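Local structure of N-formylglutamate amidohydrolase (Ralstonia eutropha, 2Q7S) at residues A12-L26 / V65-F77. The protein binds a zinc ion and probably acts as a hydrolase of the N-formylglutamate amidohydrolase family. Numbering follows the deposited sequence.
Sequences APFTLALPEGEALPL and VPRVGGTLLAATF
Thr15 and Ala17 pair with Ala74 and Leu72 where strand 14-17 runs antiparallel to strand 71-75 as one of the two outermost strands of the chain's seven-stranded mixed sheet. Both are hydrogen-bonded pairs, with Ala17 N to Leu72 O at 2.8 Å, and in each the bond is answered by the reverse one; Phe14–Ala75 and Leu16–Leu73 are the non-hydrogen-bonded pairs. A water links Thr15 OG1 to Leu72 O.

At the other side of strand 71-75 lies strand 26-30, and segment 12-26 turns round to reach it. Thr71 N donates to Leu26 O, at 2.9 Å and nearly in line with the carbonyl bond, so the strand begins held between two parts of the same segment. Gly69 O accepts Leu24 N from well above its carbonyl plane, and Glu22 O packs on Gly69 CA, whose positive phi suits a residue without a side chain. Pro19 fills the bend, CG on Gly69 O and CB near Pro66 O, while a second water joins Glu20 N to Pro66 O.

Apolar contacts gather on the face carrying Phe14, Leu16 and Leu73, which helix 134-163 covers at Phe14 and Leu73. Leu73 CD1 meets the Phe14 ring obliquely at CD1, 3.3 Å away. Leu16, with CG anti to its backbone N (chi1 -178°), sends CD1 to Thr71 CG2 at 3.4 Å, a tight pair. On the opposite face, which carries Thr15, Ala17, Leu72 and Ala74, Ala17 CB rests on Pro66 CG.

The side chain of Ala75 is about 10 Å from the zinc ion held by His32, Asp55 and His172. Beyond Ala75, Pro13 O lies at the edge of the Phe77 ring and accepts Thr76 N, and Thr76 OG1 donates to a lone pair of Ala12 O at 2.6 Å.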
# COMPACT_ATOMS: atom_id res chain seq x y z
N ALA A 12 3.34 11.52 15.09
CA ALA A 12 3.33 11.84 13.64
C ALA A 12 2.60 10.74 12.81
O ALA A 12 2.83 9.56 13.03
CB ALA A 12 4.72 12.02 13.15
N PRO A 13 1.67 11.13 11.94
CA PRO A 13 0.89 10.08 11.22
C PRO A 13 1.61 9.32 10.10
O PRO A 13 1.05 8.37 9.53
CB PRO A 13 -0.34 10.85 10.68
CG PRO A 13 0.09 12.29 10.60
CD PRO A 13 1.21 12.50 11.65
N PHE A 14 2.82 9.75 9.76
CA PHE A 14 3.59 9.10 8.75
C PHE A 14 5.08 9.39 8.95
O PHE A 14 5.47 10.35 9.61
CB PHE A 14 3.13 9.52 7.35
CG PHE A 14 3.28 11.01 7.05
CD1 PHE A 14 4.47 11.52 6.57
CD2 PHE A 14 2.26 11.88 7.27
CE1 PHE A 14 4.63 12.88 6.30
CE2 PHE A 14 2.40 13.24 7.01
CZ PHE A 14 3.59 13.74 6.51
N THR A 15 5.88 8.49 8.41
CA THR A 15 7.28 8.73 8.15
C THR A 15 7.48 9.03 6.66
O THR A 15 6.71 8.56 5.79
CB THR A 15 8.12 7.50 8.55
OG1 THR A 15 7.60 6.34 7.89
CG2 THR A 15 8.05 7.26 10.03
N LEU A 16 8.47 9.86 6.37
CA LEU A 16 8.79 10.29 4.99
C LEU A 16 10.31 10.27 4.85
O LEU A 16 10.98 11.11 5.43
CB LEU A 16 8.27 11.67 4.72
CG LEU A 16 8.46 12.25 3.33
CD1 LEU A 16 7.68 11.45 2.20
CD2 LEU A 16 8.06 13.69 3.43
N ALA A 17 10.80 9.25 4.17
CA ALA A 17 12.25 9.05 3.93
C ALA A 17 12.61 9.67 2.58
O ALA A 17 12.16 9.19 1.50
CB ALA A 17 12.64 7.52 3.99
N LEU A 18 13.36 10.76 2.66
CA LEU A 18 13.84 11.50 1.50
C LEU A 18 15.28 11.12 1.11
O LEU A 18 16.10 10.72 1.96
CB LEU A 18 13.73 13.04 1.73
CG LEU A 18 12.33 13.57 2.09
CD1 LEU A 18 12.41 15.02 2.57
CD2 LEU A 18 11.26 13.40 0.95
N PRO A 19 15.61 11.26 -0.18
CA PRO A 19 16.97 10.87 -0.59
C PRO A 19 18.09 11.76 -0.02
O PRO A 19 17.90 12.96 0.08
CB PRO A 19 16.90 10.92 -2.12
CG PRO A 19 15.75 11.79 -2.45
CD PRO A 19 14.79 11.75 -1.29
N GLU A 20 19.25 11.19 0.33
CA GLU A 20 20.42 12.00 0.70
C GLU A 20 21.18 12.61 -0.47
O GLU A 20 21.78 13.67 -0.33
CB GLU A 20 21.41 11.22 1.57
CG GLU A 20 21.01 11.17 3.04
CD GLU A 20 21.98 10.36 3.88
OE1 GLU A 20 23.21 10.59 3.78
OE2 GLU A 20 21.49 9.49 4.64
N GLY A 21 21.18 11.92 -1.61
CA GLY A 21 21.84 12.43 -2.79
C GLY A 21 20.85 12.85 -3.88
O GLY A 21 19.80 13.39 -3.58
N GLU A 22 21.22 12.61 -5.13
CA GLU A 22 20.41 12.97 -6.29
C GLU A 22 19.02 12.42 -6.11
O GLU A 22 18.88 11.25 -5.75
CB GLU A 22 21.05 12.38 -7.58
CG GLU A 22 20.10 12.13 -8.77
CD GLU A 22 20.69 11.21 -9.86
OE1 GLU A 22 21.69 10.49 -9.58
OE2 GLU A 22 20.13 11.21 -10.99
N ALA A 23 18.00 13.26 -6.26
CA ALA A 23 16.62 12.78 -6.28
C ALA A 23 16.24 12.26 -7.69
O ALA A 23 16.79 12.72 -8.71
CB ALA A 23 15.66 13.86 -5.80
N LEU A 24 15.31 11.29 -7.75
CA LEU A 24 14.67 10.79 -9.01
C LEU A 24 13.18 10.77 -8.79
O LEU A 24 12.75 10.68 -7.64
CB LEU A 24 15.16 9.36 -9.27
CG LEU A 24 16.63 9.24 -9.73
CD1 LEU A 24 17.07 7.75 -9.70
CD2 LEU A 24 16.79 9.82 -11.14
N PRO A 25 12.37 10.82 -9.86
CA PRO A 25 10.90 10.79 -9.63
C PRO A 25 10.33 9.37 -9.43
O PRO A 25 9.51 8.88 -10.23
CB PRO A 25 10.35 11.34 -10.93
CG PRO A 25 11.38 10.93 -12.00
CD PRO A 25 12.72 10.92 -11.29
N LEU A 26 10.80 8.74 -8.38
CA LEU A 26 10.33 7.46 -7.90
C LEU A 26 9.77 7.75 -6.53
O LEU A 26 10.50 8.06 -5.58
CB LEU A 26 11.48 6.47 -7.82
CG LEU A 26 11.10 5.14 -7.16
CD1 LEU A 26 10.21 4.36 -8.09
CD2 LEU A 26 12.39 4.39 -6.79
N VAL A 65 14.74 2.48 -1.17
CA VAL A 65 14.13 3.49 -2.00
C VAL A 65 14.80 4.90 -1.92
O VAL A 65 15.13 5.43 -2.98
CB VAL A 65 12.58 3.54 -1.75
CG1 VAL A 65 11.94 4.81 -2.36
CG2 VAL A 65 11.93 2.33 -2.36
N PRO A 66 14.94 5.51 -0.70
CA PRO A 66 15.60 6.79 -0.53
C PRO A 66 17.12 6.69 -0.76
O PRO A 66 17.75 7.66 -1.17
CB PRO A 66 15.23 7.17 0.92
CG PRO A 66 15.14 5.92 1.58
CD PRO A 66 14.41 5.08 0.62
N ARG A 67 17.67 5.48 -0.65
CA ARG A 67 19.11 5.25 -0.86
C ARG A 67 19.46 5.30 -2.33
O ARG A 67 20.59 5.43 -2.64
CB ARG A 67 19.52 3.87 -0.32
CG ARG A 67 19.24 3.68 1.21
CD ARG A 67 19.58 2.25 1.67
NE ARG A 67 21.03 2.11 1.73
CZ ARG A 67 21.72 0.97 1.56
NH1 ARG A 67 21.12 -0.19 1.40
NH2 ARG A 67 23.04 0.99 1.67
N VAL A 68 18.47 5.15 -3.21
CA VAL A 68 18.71 5.20 -4.62
C VAL A 68 18.09 6.46 -5.25
O VAL A 68 18.09 6.59 -6.45
CB VAL A 68 18.24 3.91 -5.36
CG1 VAL A 68 18.87 2.70 -4.72
CG2 VAL A 68 16.68 3.81 -5.38
N GLY A 69 17.61 7.41 -4.45
CA GLY A 69 17.08 8.67 -5.00
C GLY A 69 15.57 8.83 -4.92
O GLY A 69 15.07 9.90 -5.17
N GLY A 70 14.88 7.77 -4.50
CA GLY A 70 13.41 7.82 -4.35
C GLY A 70 12.90 8.39 -3.05
O GLY A 70 13.66 8.72 -2.12
N THR A 71 11.58 8.49 -2.96
CA THR A 71 10.94 8.94 -1.73
C THR A 71 10.05 7.82 -1.24
O THR A 71 9.30 7.23 -1.99
CB THR A 71 10.10 10.23 -1.93
OG1 THR A 71 10.98 11.30 -2.29
CG2 THR A 71 9.40 10.62 -0.65
N LEU A 72 10.19 7.52 0.04
CA LEU A 72 9.37 6.52 0.68
C LEU A 72 8.53 7.12 1.79
O LEU A 72 9.03 7.55 2.84
CB LEU A 72 10.22 5.34 1.13
CG LEU A 72 9.45 4.21 1.83
CD1 LEU A 72 8.39 3.52 0.99
CD2 LEU A 72 10.49 3.19 2.29
N LEU A 73 7.23 7.10 1.54
CA LEU A 73 6.22 7.44 2.52
C LEU A 73 5.56 6.20 3.21
O LEU A 73 5.15 5.25 2.57
CB LEU A 73 5.15 8.29 1.86
CG LEU A 73 3.85 8.62 2.67
CD1 LEU A 73 4.11 9.62 3.86
CD2 LEU A 73 2.81 9.20 1.76
N ALA A 74 5.45 6.24 4.53
CA ALA A 74 4.80 5.15 5.23
C ALA A 74 3.89 5.61 6.38
O ALA A 74 4.28 6.47 7.18
CB ALA A 74 5.85 4.17 5.71
N ALA A 75 2.70 5.01 6.46
CA ALA A 75 1.74 5.26 7.56
C ALA A 75 2.19 4.70 8.92
O ALA A 75 2.73 3.60 9.00
CB ALA A 75 0.36 4.69 7.23
N THR A 76 1.98 5.45 9.99
CA THR A 76 2.33 4.95 11.33
C THR A 76 1.07 4.44 12.06
O THR A 76 1.15 3.65 12.99
CB THR A 76 3.04 6.02 12.22
OG1 THR A 76 2.25 7.18 12.26
CG2 THR A 76 4.43 6.42 11.69
N PHE A 77 -0.09 4.88 11.59
CA PHE A 77 -1.36 4.42 12.12
C PHE A 77 -1.76 3.14 11.41
O PHE A 77 -1.34 2.92 10.27
CB PHE A 77 -2.45 5.46 11.94
CG PHE A 77 -2.60 5.95 10.56
CD1 PHE A 77 -1.79 7.02 10.11
CD2 PHE A 77 -3.51 5.37 9.67
CE1 PHE A 77 -1.84 7.45 8.85
CE2 PHE A 77 -3.58 5.85 8.39
CZ PHE A 77 -2.78 6.90 7.98
O HOH W 1 9.14 6.21 5.51
O HOH W 2 19.53 8.56 0.87